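Putative cell adhesion protein (Parabacteroides distasonis, PDB 3LIU) is a putative fimbrilin of the FimA/Mfa1 family that probably serves as a pilus building block and takes part in cell adhesion. Local coordinates at residues 198-203 / 276-281; 19-24 / 84-89; 238-243 / 373-378; 335-340 / 358-363. All blocks are in the same frame, centred on the assembly; numbering follows the deposited sequence. Where two conformers were deposited one is given.

Interaction 1 of 4, residues 198-203 / 276-281; sequences FVLKEV and PALNHE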
loop_
_atom_site.group_PDB
_atom_site.type_symbol
_atom_site.label_atom_id
_atom_site.label_comp_id
_atom_site.label_asym_id
_atom_site.label_seq_id
_atom_site.Cartn_x
_atom_site.Cartn_y
_atom_site.Cartn_z
ATOM N N PHE A 198 28.369 -10.935 0.414
ATOM C CA PHE A 198 27.102 -11.165 -0.280
ATOM C C PHE A 198 26.946 -10.046 -1.273
ATOM O O PHE A 198 27.037 -8.885 -0.882
ATOM C CB PHE A 198 25.958 -11.136 0.692
ATOM C CG PHE A 198 24.592 -11.225 0.049
ATOM C CD1 PHE A 198 24.122 -12.426 -0.455
ATOM C CD2 PHE A 198 23.779 -10.123 -0.022
ATOM C CE1 PHE A 198 22.893 -12.500 -1.049
ATOM C CE2 PHE A 198 22.551 -10.194 -0.593
ATOM C CZ PHE A 198 22.094 -11.383 -1.108
ATOM N N VAL A 199 26.739 -10.401 -2.540
ATOM C CA VAL A 199 26.507 -9.443 -3.616
ATOM C C VAL A 199 25.044 -9.569 -4.027
ATOM O O VAL A 199 24.612 -10.635 -4.514
ATOM C CB VAL A 199 27.426 -9.715 -4.831
ATOM C CG1 VAL A 199 27.196 -8.664 -5.902
ATOM C CG2 VAL A 199 28.915 -9.764 -4.403
ATOM N N LEU A 200 24.292 -8.485 -3.822
ATOM C CA LEU A 200 22.897 -8.420 -4.178
ATOM C C LEU A 200 22.678 -8.363 -5.700
ATOM O O LEU A 200 23.266 -7.535 -6.353
ATOM C CB LEU A 200 22.253 -7.202 -3.498
ATOM C CG LEU A 200 20.758 -7.045 -3.750
ATOM C CD1 LEU A 200 19.978 -8.178 -3.001
ATOM C CD2 LEU A 200 20.319 -5.643 -3.315
ATOM N N LYS A 201 21.815 -9.229 -6.235
ATOM C CA LYS A 201 21.481 -9.236 -7.683
ATOM C C LYS A 201 20.058 -8.785 -7.988
ATOM O O LYS A 201 19.830 -8.126 -9.001
ATOM C CB LYS A 201 21.673 -10.624 -8.275
ATOM C CG LYS A 201 23.155 -11.025 -8.489
ATOM C CD LYS A 201 23.232 -12.360 -9.277
ATOM C CE LYS A 201 24.629 -12.663 -9.861
ATOM N NZ LYS A 201 25.028 -14.143 -9.712
ATOM N N GLU A 202 19.108 -9.127 -7.113
ATOM C CA GLU A 202 17.685 -8.848 -7.372
ATOM C C GLU A 202 16.903 -8.726 -6.055
ATOM O O GLU A 202 17.225 -9.372 -5.052
ATOM C CB GLU A 202 17.080 -9.978 -8.245
ATOM C CG GLU A 202 15.607 -9.788 -8.674
ATOM C CD GLU A 202 15.451 -9.076 -10.018
ATOM O OE1 GLU A 202 16.477 -8.740 -10.634
ATOM O OE2 GLU A 202 14.305 -8.855 -10.475
ATOM N N VAL A 203 15.866 -7.895 -6.073
ATOM C CA VAL A 203 14.901 -7.819 -5.003
ATOM C C VAL A 203 13.510 -7.944 -5.608
ATOM O O VAL A 203 13.236 -7.369 -6.674
ATOM C CB VAL A 203 15.029 -6.478 -4.247
ATOM C CG1 VAL A 203 14.102 -6.453 -3.038
ATOM C CG2 VAL A 203 16.500 -6.237 -3.801
ATOM N N PRO A 276 20.267 1.011 -8.405
ATOM C CA PRO A 276 20.245 0.001 -7.352
ATOM C C PRO A 276 18.857 -0.481 -6.959
ATOM O O PRO A 276 17.880 0.227 -7.142
ATOM C CB PRO A 276 20.917 0.708 -6.157
ATOM C CG PRO A 276 20.732 2.171 -6.409
ATOM C CD PRO A 276 20.483 2.372 -7.870
ATOM N N ALA A 277 18.818 -1.705 -6.426
ATOM C CA ALA A 277 17.638 -2.311 -5.854
ATOM C C ALA A 277 17.486 -1.861 -4.400
ATOM O O ALA A 277 16.391 -1.841 -3.853
ATOM C CB ALA A 277 17.745 -3.837 -5.944
ATOM N N LEU A 278 18.610 -1.505 -3.787
ATOM C CA LEU A 278 18.626 -0.951 -2.433
ATOM C C LEU A 278 17.896 0.385 -2.361
ATOM O O LEU A 278 18.103 1.267 -3.178
ATOM C CB LEU A 278 20.068 -0.735 -1.962
ATOM C CG LEU A 278 20.833 -1.917 -1.401
ATOM C CD1 LEU A 278 22.174 -1.408 -0.910
ATOM C CD2 LEU A 278 20.050 -2.574 -0.268
ATOM N N ASN A 279 17.061 0.516 -1.345
ATOM C CA ASN A 279 16.203 1.638 -1.163
ATOM C C ASN A 279 15.140 1.868 -2.252
ATOM O O ASN A 279 14.450 2.840 -2.209
ATOM C CB ASN A 279 17.050 2.892 -0.909
ATOM C CG ASN A 279 17.960 2.718 0.303
ATOM O OD1 ASN A 279 19.150 2.984 0.246
ATOM N ND2 ASN A 279 17.402 2.238 1.388
ATOM N N HIS A 280 15.006 0.977 -3.221
ATOM C CA HIS A 280 13.956 1.116 -4.190
ATOM C C HIS A 280 12.627 0.770 -3.507
ATOM O O HIS A 280 12.471 -0.305 -2.894
ATOM C CB HIS A 280 14.181 0.178 -5.367
ATOM C CG HIS A 280 13.064 0.195 -6.344
ATOM N ND1 HIS A 280 12.939 1.176 -7.307
ATOM C CD2 HIS A 280 11.979 -0.606 -6.469
ATOM C CE1 HIS A 280 11.843 0.948 -8.009
ATOM N NE2 HIS A 280 11.237 -0.116 -7.516
ATOM N N GLU A 281 11.666 1.662 -3.618
ATOM C CA GLU A 281 10.386 1.451 -2.929
ATOM C C GLU A 281 9.402 0.685 -3.817
ATOM O O GLU A 281 9.286 0.999 -4.999
ATOM C CB GLU A 281 9.773 2.773 -2.514
ATOM C CG GLU A 281 10.499 3.418 -1.358
ATOM C CD GLU A 281 9.960 4.797 -1.003
ATOM O OE1 GLU A 281 8.718 4.998 -0.891
ATOM O OE2 GLU A 281 10.797 5.684 -0.817
#
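V203 and A277 are the nearest CA pair, with 6.2 Å between V203 CA and A277 CA, and no hydrogen bond joins strand 198-203 to loop 276-281. Two local backbone features prepare the meeting. A classic beta bulge places K201 and E202 together opposite K312, with both side chains directed away from the loop, while L200 and V203 on either side of the bulge point at it. The loop forms a type II turn from A277 to H280, closed by H280 N on A277 O at 3.2 Å, which presents the methyl of A277 to the strand. That methyl is the focus of the contact. V203 CG2, the branch lying beside its own backbone N, presses on A277 CB at 3.4 Å, tighter than an ordinary methyl-methyl contact. From the other end of the bulge, L200 holds CG anti to its backbone N (chi1 -178°), and the turn at chi2 leads CD2 to 4.1 Å from A277 CB. The same CD2 also reaches the branch point of L278, 4.2 Å from L278 CG, so it is shared by consecutive loop residues. L180 of strand 172-185 touches L200, V203 and L278 and so joins the cluster to that strand. Bulge and turn together set strand 193-213 of one sheet against the loop before strand 282-284, which pairs with 172-185, consistent with the beta-sandwich build of FimA-type pilins.

Interaction 2 of 4, residues 19-24 / 84-89; sequences LALAIK and AHVVVV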
loop_
_atom_site.group_PDB
_atom_site.type_symbol
_atom_site.label_atom_id
_atom_site.label_comp_id
_atom_site.label_asym_id
_atom_site.label_seq_id
_atom_site.Cartn_x
_atom_site.Cartn_y
_atom_site.Cartn_z
ATOM N N LEU A 19 -21.186 23.134 -2.863
ATOM C CA LEU A 19 -20.173 22.571 -1.987
ATOM C C LEU A 19 -18.826 22.833 -2.624
ATOM O O LEU A 19 -18.640 22.548 -3.815
ATOM C CB LEU A 19 -20.370 21.063 -1.822
ATOM C CG LEU A 19 -19.354 20.383 -0.903
ATOM C CD1 LEU A 19 -19.427 20.988 0.532
ATOM C CD2 LEU A 19 -19.581 18.891 -0.873
ATOM N N ALA A 20 -17.909 23.403 -1.844
ATOM C CA ALA A 20 -16.493 23.463 -2.194
ATOM C C ALA A 20 -15.714 22.842 -1.047
ATOM O O ALA A 20 -16.102 22.941 0.127
ATOM C CB ALA A 20 -16.033 24.884 -2.463
ATOM N N LEU A 21 -14.614 22.202 -1.382
ATOM C CA LEU A 21 -13.926 21.337 -0.415
ATOM C C LEU A 21 -12.421 21.537 -0.550
ATOM O O LEU A 21 -11.935 21.623 -1.649
ATOM C CB LEU A 21 -14.367 19.872 -0.629
ATOM C CG LEU A 21 -13.909 18.817 0.378
ATOM C CD1 LEU A 21 -14.958 17.720 0.540
ATOM C CD2 LEU A 21 -12.539 18.235 0.014
ATOM N N ALA A 22 -11.701 21.678 0.569
ATOM C CA ALA A 22 -10.248 21.822 0.555
ATOM C C ALA A 22 -9.572 20.641 1.261
ATOM O O ALA A 22 -10.027 20.216 2.353
ATOM C CB ALA A 22 -9.856 23.135 1.172
ATOM N N ILE A 23 -8.532 20.068 0.631
ATOM C CA ILE A 23 -7.757 18.955 1.264
ATOM C C ILE A 23 -6.344 19.375 1.667
ATOM O O ILE A 23 -5.735 20.288 1.056
ATOM C CB ILE A 23 -7.704 17.686 0.362
ATOM C CG1 ILE A 23 -6.867 17.938 -0.904
ATOM C CG2 ILE A 23 -9.154 17.266 -0.033
ATOM C CD1 ILE A 23 -5.349 17.737 -0.761
ATOM N N LYS A 24 -5.828 18.742 2.711
ATOM C CA LYS A 24 -4.471 19.005 3.161
ATOM C C LYS A 24 -3.489 18.296 2.241
ATOM O O LYS A 24 -3.686 17.130 1.913
ATOM C CB LYS A 24 -4.276 18.507 4.583
ATOM C CG LYS A 24 -2.982 18.957 5.232
ATOM C CD LYS A 24 -2.642 18.052 6.443
ATOM C CE LYS A 24 -3.531 18.358 7.641
ATOM N NZ LYS A 24 -3.584 17.233 8.622
ATOM N N ALA A 84 -25.382 15.034 5.414
ATOM C CA ALA A 84 -24.765 14.137 4.463
ATOM C C ALA A 84 -23.463 13.554 4.973
ATOM O O ALA A 84 -22.786 14.127 5.845
ATOM C CB ALA A 84 -24.545 14.840 3.108
ATOM N N HIS A 85 -23.121 12.408 4.397
ATOM C CA HIS A 85 -21.853 11.756 4.607
ATOM C C HIS A 85 -20.997 11.974 3.352
ATOM O O HIS A 85 -21.461 11.763 2.245
ATOM C CB HIS A 85 -22.060 10.294 4.921
ATOM C CG HIS A 85 -22.634 10.046 6.278
ATOM N ND1 HIS A 85 -23.823 9.384 6.472
ATOM C CD2 HIS A 85 -22.189 10.386 7.511
ATOM C CE1 HIS A 85 -24.085 9.319 7.764
ATOM N NE2 HIS A 85 -23.115 9.930 8.417
ATOM N N VAL A 86 -19.776 12.467 3.554
ATOM C CA VAL A 86 -18.890 12.912 2.480
ATOM C C VAL A 86 -17.570 12.189 2.615
ATOM O O VAL A 86 -17.025 12.118 3.700
ATOM C CB VAL A 86 -18.636 14.412 2.601
ATOM C CG1 VAL A 86 -17.700 14.911 1.535
ATOM C CG2 VAL A 86 -19.966 15.174 2.572
ATOM N N VAL A 87 -17.074 11.667 1.497
ATOM C CA VAL A 87 -15.767 11.035 1.434
ATOM C C VAL A 87 -15.032 11.525 0.175
ATOM O O VAL A 87 -15.633 11.760 -0.875
ATOM C CB VAL A 87 -15.871 9.476 1.514
ATOM C CG1 VAL A 87 -16.909 8.921 0.518
ATOM C CG2 VAL A 87 -14.495 8.811 1.309
ATOM N N VAL A 88 -13.728 11.700 0.295
ATOM C CA VAL A 88 -12.925 12.223 -0.767
ATOM C C VAL A 88 -11.891 11.182 -1.119
ATOM O O VAL A 88 -11.215 10.643 -0.232
ATOM C CB VAL A 88 -12.216 13.503 -0.301
ATOM C CG1 VAL A 88 -11.338 14.107 -1.419
ATOM C CG2 VAL A 88 -13.252 14.493 0.194
ATOM N N VAL A 89 -11.750 10.928 -2.420
ATOM C CA VAL A 89 -10.742 10.048 -2.949
ATOM C C VAL A 89 -9.829 10.822 -3.897
ATOM O O VAL A 89 -10.274 11.422 -4.869
ATOM C CB VAL A 89 -11.372 8.834 -3.717
ATOM C CG1 VAL A 89 -10.235 7.965 -4.381
ATOM C CG2 VAL A 89 -12.228 7.969 -2.767
#
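L21 meets V86 and V88 across the interior of a beta sandwich, in the part of the chain assigned to the FimA family of the transthyretin clan. The short strand axes pass 10.0 Å apart at 53°, too far for backbone pairing, and the contact is made wholly by apolar side chains. L21 extends into the gap with CG anti to the backbone N, but its chi2 of 147° lies away from a staggered value, turning the isopropyl end so that both methyls reach V88. CD1 lies 3.7 Å from V88 CG2, and CD2 lies 3.8 Å from the same V88 CG2, which therefore sits against the fork. L21 and V88 run past each other in opposite senses, whereas L21 and V86 approach end on, with CD1 4.0 Å from V86 CG1. Both valines hold CG1 anti to the backbone N. On the reverse side of strand 84-89, V87 packs on I106 and F109 of helix 106-110. I23 behaves differently: its chi1 of 68° sets CG1 between backbone N and carbonyl carbon and takes the ethyl arm away from the valines, leaving the short branch to touch, I23 CG2 to V88 CG1 at 4.1 Å.

Interaction 3 of 4, residues 238-243 / 373-378; sequences YKVGLL and IPYDPM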
loop_
_atom_site.group_PDB
_atom_site.type_symbol
_atom_site.label_atom_id
_atom_site.label_comp_id
_atom_site.label_asym_id
_atom_site.label_seq_id
_atom_site.Cartn_x
_atom_site.Cartn_y
_atom_site.Cartn_z
ATOM N N TYR A 238 -3.459 -11.916 -5.917
ATOM C CA TYR A 238 -2.119 -11.709 -5.413
ATOM C C TYR A 238 -1.184 -11.376 -6.585
ATOM O O TYR A 238 -1.288 -11.970 -7.650
ATOM C CB TYR A 238 -1.576 -12.961 -4.681
ATOM C CG TYR A 238 -2.135 -13.210 -3.298
ATOM C CD1 TYR A 238 -1.873 -12.323 -2.260
ATOM C CD2 TYR A 238 -2.865 -14.363 -2.998
ATOM C CE1 TYR A 238 -2.327 -12.553 -1.004
ATOM C CE2 TYR A 238 -3.335 -14.593 -1.726
ATOM C CZ TYR A 238 -3.048 -13.660 -0.724
ATOM O OH TYR A 238 -3.487 -13.816 0.551
ATOM N N LYS A 239 -0.238 -10.458 -6.361
ATOM C CA LYS A 239 0.698 -10.045 -7.375
ATOM C C LYS A 239 2.132 -10.346 -6.966
ATOM O O LYS A 239 2.472 -10.327 -5.810
ATOM C CB LYS A 239 0.541 -8.544 -7.695
ATOM C CG LYS A 239 -0.872 -8.056 -7.967
ATOM C CD LYS A 239 -1.597 -8.807 -9.105
ATOM C CE LYS A 239 -3.069 -8.437 -9.187
ATOM N NZ LYS A 239 -3.796 -9.183 -10.266
ATOM N N VAL A 240 2.967 -10.644 -7.953
ATOM C CA VAL A 240 4.289 -11.152 -7.719
ATOM C C VAL A 240 5.212 -10.608 -8.809
ATOM O O VAL A 240 4.821 -10.493 -9.991
ATOM C CB VAL A 240 4.348 -12.712 -7.659
ATOM C CG1 VAL A 240 4.004 -13.388 -9.037
ATOM C CG2 VAL A 240 5.692 -13.161 -7.164
ATOM N N GLY A 241 6.449 -10.307 -8.423
ATOM C CA GLY A 241 7.385 -9.610 -9.322
ATOM C C GLY A 241 8.024 -10.450 -10.420
ATOM O O GLY A 241 8.402 -9.929 -11.494
ATOM N N LEU A 242 8.141 -11.745 -10.149
ATOM C CA LEU A 242 8.723 -12.708 -11.072
ATOM C C LEU A 242 7.919 -14.006 -11.093
ATOM O O LEU A 242 7.279 -14.365 -10.091
ATOM C CB LEU A 242 10.165 -13.044 -10.622
ATOM C CG LEU A 242 11.151 -11.882 -10.632
ATOM C CD1 LEU A 242 12.393 -12.221 -9.767
ATOM C CD2 LEU A 242 11.480 -11.496 -12.063
ATOM N N LEU A 243 7.981 -14.711 -12.228
ATOM C CA LEU A 243 7.421 -16.042 -12.369
ATOM C C LEU A 243 8.568 -17.067 -12.496
ATOM O O LEU A 243 9.647 -16.759 -12.965
ATOM C CB LEU A 243 6.487 -16.132 -13.569
ATOM C CG LEU A 243 5.305 -15.169 -13.606
ATOM C CD1 LEU A 243 4.536 -15.236 -14.992
ATOM C CD2 LEU A 243 4.395 -15.488 -12.458
ATOM N N ILE A 373 16.064 -21.980 -4.590
ATOM C CA ILE A 373 14.708 -21.738 -5.062
ATOM C C ILE A 373 14.006 -20.701 -4.139
ATOM O O ILE A 373 14.366 -20.552 -2.946
ATOM C CB ILE A 373 13.938 -23.068 -5.273
ATOM C CG1 ILE A 373 13.679 -23.796 -3.936
ATOM C CG2 ILE A 373 14.760 -24.056 -6.248
ATOM C CD1 ILE A 373 12.864 -25.088 -4.089
ATOM N N PRO A 374 13.073 -19.920 -4.708
ATOM C CA PRO A 374 12.560 -18.781 -3.969
ATOM C C PRO A 374 11.560 -19.087 -2.884
ATOM O O PRO A 374 11.506 -18.363 -1.895
ATOM C CB PRO A 374 11.917 -17.917 -5.064
ATOM C CG PRO A 374 11.555 -18.913 -6.168
ATOM C CD PRO A 374 12.715 -19.851 -6.142
ATOM N N TYR A 375 10.764 -20.134 -3.023
ATOM C CA TYR A 375 9.609 -20.287 -2.136
ATOM C C TYR A 375 9.705 -21.455 -1.182
ATOM O O TYR A 375 8.710 -21.864 -0.596
ATOM C CB TYR A 375 8.356 -20.399 -2.977
ATOM C CG TYR A 375 8.145 -19.213 -3.903
ATOM C CD1 TYR A 375 8.381 -17.910 -3.470
ATOM C CD2 TYR A 375 7.712 -19.393 -5.204
ATOM C CE1 TYR A 375 8.165 -16.823 -4.286
ATOM C CE2 TYR A 375 7.498 -18.304 -6.044
ATOM C CZ TYR A 375 7.709 -17.019 -5.573
ATOM O OH TYR A 375 7.483 -15.934 -6.374
ATOM N N ASP A 376 10.899 -21.998 -1.033
ATOM C CA ASP A 376 11.203 -22.961 0.056
ATOM C C ASP A 376 12.637 -22.746 0.521
ATOM O O ASP A 376 13.481 -22.324 -0.269
ATOM C CB ASP A 376 11.085 -24.407 -0.419
ATOM C CG ASP A 376 9.657 -24.899 -0.454
ATOM O OD1 ASP A 376 8.973 -24.905 0.585
ATOM O OD2 ASP A 376 9.203 -25.260 -1.541
ATOM N N PRO A 377 12.930 -23.020 1.806
ATOM C CA PRO A 377 14.315 -22.899 2.269
ATOM C C PRO A 377 15.056 -24.210 2.007
ATOM O O PRO A 377 14.424 -25.217 1.734
ATOM C CB PRO A 377 14.147 -22.690 3.780
ATOM C CG PRO A 377 12.936 -23.529 4.097
ATOM C CD PRO A 377 12.011 -23.258 2.929
HETATM N N MSE A 378 16.385 -24.169 2.096
HETATM C CA MSE A 378 17.237 -25.349 2.079
HETATM C C MSE A 378 17.999 -25.358 3.394
HETATM O O MSE A 378 18.862 -24.509 3.602
HETATM C CB MSE A 378 18.204 -25.309 0.895
HETATM C CG MSE A 378 17.573 -25.819 -0.379
HETATM SE SE MSE A 378 18.695 -25.852 -1.963
HETATM C CE MSE A 378 17.065 -25.968 -3.073
HETATM O O HOH W 1 6.123 -16.401 -8.664
#
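Y375 touches V240 with its hydroxyl and reaches L242 O through a water, and following the side chain outward from the backbone shows how a loop is fastened at a distance: the nearest CA pair, L242 and P374, is still 10.1 Å apart. The CB of Y375 points at segment 238-243. With chi1 at -57°, CG stands anti to the carbonyl carbon, and the ring extends across the gap. The pyrrolidine of the preceding residue lies on one ring face, P374 CG being 3.9 Å above the plane and over the centre, which probably helps to hold the ring in place. F204 of strand 193-213 and K257 also touch this side chain. Y375 CZ remains 4.6 Å from V240 CG2, so direct contact falls to the hydroxyl: Y375 OH is 3.4 Å from V240 CG2, the methyl anti to that valine's backbone N. The L242 carbonyl is too distant for a direct bond. One water bridges the gap, lying at the ring edge in the plane of the phenol. It accepts a hydrogen bond from Y375 OH at 2.7 Å and donates one to L242 O, also at 2.7 Å, giving the buried hydroxyl a polar partner. With only 61 Å² buried in total, this is a water-bridged tyrosine linking the connection between strands 358-366 and 383-391 to the end of strand 238-240, which pairs with 193-213.

Interaction 4 of 4, residues 335-340 / 358-363; sequences IPVGEE and YKYEIS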
loop_
_atom_site.group_PDB
_atom_site.type_symbol
_atom_site.label_atom_id
_atom_site.label_comp_id
_atom_site.label_asym_id
_atom_site.label_seq_id
_atom_site.Cartn_x
_atom_site.Cartn_y
_atom_site.Cartn_z
ATOM N N ILE A 335 11.560 -13.073 3.322
ATOM C CA ILE A 335 11.151 -12.407 4.560
ATOM C C ILE A 335 9.671 -12.093 4.535
ATOM O O ILE A 335 9.220 -11.354 3.664
ATOM C CB ILE A 335 11.896 -11.021 4.638
ATOM C CG1 ILE A 335 13.381 -11.260 4.856
ATOM C CG2 ILE A 335 11.363 -10.089 5.684
ATOM C CD1 ILE A 335 13.668 -12.401 5.759
ATOM N N PRO A 336 8.908 -12.585 5.517
ATOM C CA PRO A 336 7.541 -12.102 5.628
ATOM C C PRO A 336 7.496 -10.699 6.217
ATOM O O PRO A 336 7.869 -10.506 7.374
ATOM C CB PRO A 336 6.865 -13.128 6.542
ATOM C CG PRO A 336 7.975 -13.949 7.127
ATOM C CD PRO A 336 9.282 -13.469 6.628
ATOM N N VAL A 337 7.005 -9.739 5.432
ATOM C CA VAL A 337 7.079 -8.313 5.793
ATOM C C VAL A 337 6.130 -7.992 6.953
ATOM O O VAL A 337 4.902 -8.051 6.848
ATOM C CB VAL A 337 6.833 -7.402 4.579
ATOM C CG1 VAL A 337 6.943 -5.883 4.962
ATOM C CG2 VAL A 337 7.868 -7.707 3.488
ATOM N N GLY A 338 6.723 -7.623 8.072
ATOM C CA GLY A 338 5.960 -7.129 9.199
ATOM C C GLY A 338 5.521 -8.171 10.203
ATOM O O GLY A 338 4.690 -7.895 11.063
ATOM N N GLU A 339 6.069 -9.365 10.097
ATOM C CA GLU A 339 5.884 -10.387 11.112
ATOM C C GLU A 339 6.294 -9.885 12.514
ATOM O O GLU A 339 5.646 -10.171 13.534
ATOM C CB GLU A 339 6.709 -11.591 10.696
ATOM C CG GLU A 339 6.794 -12.686 11.756
ATOM C CD GLU A 339 7.558 -13.903 11.252
ATOM O OE1 GLU A 339 8.671 -13.741 10.697
ATOM O OE2 GLU A 339 7.027 -15.010 11.392
ATOM N N GLU A 340 7.390 -9.144 12.533
ATOM C CA GLU A 340 7.858 -8.369 13.682
ATOM C C GLU A 340 8.413 -7.033 13.130
ATOM O O GLU A 340 9.219 -7.017 12.160
ATOM C CB GLU A 340 8.932 -9.162 14.451
ATOM C CG GLU A 340 9.473 -8.474 15.726
ATOM C CD GLU A 340 8.474 -8.475 16.886
ATOM O OE1 GLU A 340 7.547 -9.287 16.856
ATOM O OE2 GLU A 340 8.626 -7.679 17.833
ATOM N N TYR A 358 2.313 3.420 5.469
ATOM C CA TYR A 358 3.556 3.228 6.198
ATOM C C TYR A 358 4.644 2.865 5.239
ATOM O O TYR A 358 4.399 2.266 4.206
ATOM C CB TYR A 358 3.446 2.085 7.218
ATOM C CG TYR A 358 2.554 2.375 8.403
ATOM C CD1 TYR A 358 2.964 3.235 9.419
ATOM C CD2 TYR A 358 1.296 1.812 8.493
ATOM C CE1 TYR A 358 2.137 3.484 10.517
ATOM C CE2 TYR A 358 0.455 2.086 9.551
ATOM C CZ TYR A 358 0.891 2.901 10.574
ATOM O OH TYR A 358 0.055 3.137 11.624
ATOM N N LYS A 359 5.866 3.234 5.600
ATOM C CA LYS A 359 7.044 2.852 4.879
ATOM C C LYS A 359 7.705 1.768 5.709
ATOM O O LYS A 359 7.876 1.924 6.924
ATOM C CB LYS A 359 8.002 4.006 4.753
ATOM C CG LYS A 359 7.566 5.079 3.826
ATOM C CD LYS A 359 8.787 5.796 3.307
ATOM C CE LYS A 359 8.414 6.774 2.265
ATOM N NZ LYS A 359 9.576 7.185 1.431
ATOM N N TYR A 360 8.039 0.671 5.041
ATOM C CA TYR A 360 8.715 -0.469 5.619
ATOM C C TYR A 360 10.157 -0.456 5.116
ATOM O O TYR A 360 10.408 -0.443 3.886
ATOM C CB TYR A 360 8.009 -1.755 5.194
ATOM C CG TYR A 360 6.675 -1.921 5.809
ATOM C CD1 TYR A 360 5.576 -1.226 5.321
ATOM C CD2 TYR A 360 6.477 -2.784 6.879
ATOM C CE1 TYR A 360 4.318 -1.382 5.897
ATOM C CE2 TYR A 360 5.230 -2.939 7.454
ATOM C CZ TYR A 360 4.165 -2.226 6.992
ATOM O OH TYR A 360 2.930 -2.386 7.592
ATOM N N GLU A 361 11.095 -0.373 6.055
ATOM C CA GLU A 361 12.527 -0.368 5.748
ATOM C C GLU A 361 13.121 -1.632 6.318
ATOM O O GLU A 361 13.165 -1.808 7.546
ATOM C CB GLU A 361 13.206 0.850 6.366
ATOM C CG GLU A 361 12.646 2.169 5.899
ATOM C CD GLU A 361 12.981 2.475 4.453
ATOM O OE1 GLU A 361 13.913 1.842 3.904
ATOM O OE2 GLU A 361 12.309 3.349 3.870
ATOM N N ILE A 362 13.525 -2.550 5.419
ATOM C CA ILE A 362 13.994 -3.905 5.781
ATOM C C ILE A 362 15.528 -3.983 5.667
ATOM O O ILE A 362 16.098 -3.644 4.633
ATOM C CB ILE A 362 13.318 -4.973 4.870
ATOM C CG1 ILE A 362 11.784 -4.867 5.025
ATOM C CG2 ILE A 362 13.852 -6.384 5.176
ATOM C CD1 ILE A 362 10.986 -5.769 4.190
ATOM N N SER A 363 16.184 -4.371 6.751
ATOM C CA SER A 363 17.622 -4.588 6.763
ATOM C C SER A 363 17.888 -6.051 7.038
ATOM O O SER A 363 17.463 -6.585 8.072
ATOM C CB SER A 363 18.282 -3.737 7.859
ATOM O OG SER A 363 18.011 -2.375 7.612
#
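V337 stands between Y360 and I362, and apolar contact accounts for everything that passes between segments 335-340 and 358-363. Its two methyls divide the work: V337 CG1 lies 3.7 Å from Y360 CD2, near the root of the ring, the two side chains meeting obliquely, and V337 CG2 lies 3.7 Å from I362 CD1. The valine crosses the isoleucine at about a right angle; I362 CG1 lies anti to the carbonyl carbon, and chi2 of 178° carries CD1 straight on to the valine. A looser pair, I335 CG2 with I362 CG2 at 4.5 Å, continues the apolar strip. Backbone hydrogen bonding stays within the first segment, where a type II turn runs from P336 to E339. Its closing bond, E339 N to P336 O at 3.5 Å, is weak, and G338 occupies the third position with phi 91°, a left-handed value natural for glycine. Polar contacts of Y360 lie beyond the two segments: its buried hydroxyl donates to Y353 O and accepts from Q355 N, two bonds that fix the far end of the ring while V337 CG1 rests at CD2. Around this core, strand 383-391 supplies V383 and A385 against I335 and V389 against Y360, strand 172-185 brings I178 to V337, and strand 308-319, backbone-bonded to I335 through L309, sets that same leucine against both V337 and I362.

In the fold
Interactions 1, 3 and 4 gather on one side of the chain's centre, with centres 15 to 17 Å apart. Interaction 1 touches both others: E281 OE2 forms a salt bridge with K359 NZ of interaction 4 at 3.0 Å, and E202 OE2 packs on L242 CD1 of interaction 3 at 3.9 Å. Strands 193-213 and 238-240 are neighbours in one sheet, which is consistent with the second junction. Interactions 3 and 4 do not touch, their nearest atoms being about 7 Å apart. Interaction 2 belongs to the opposite end of the elongated molecule, about 15 Å from interaction 4 by nearest atoms and 33 Å by centres, consistent with a separate apolar core.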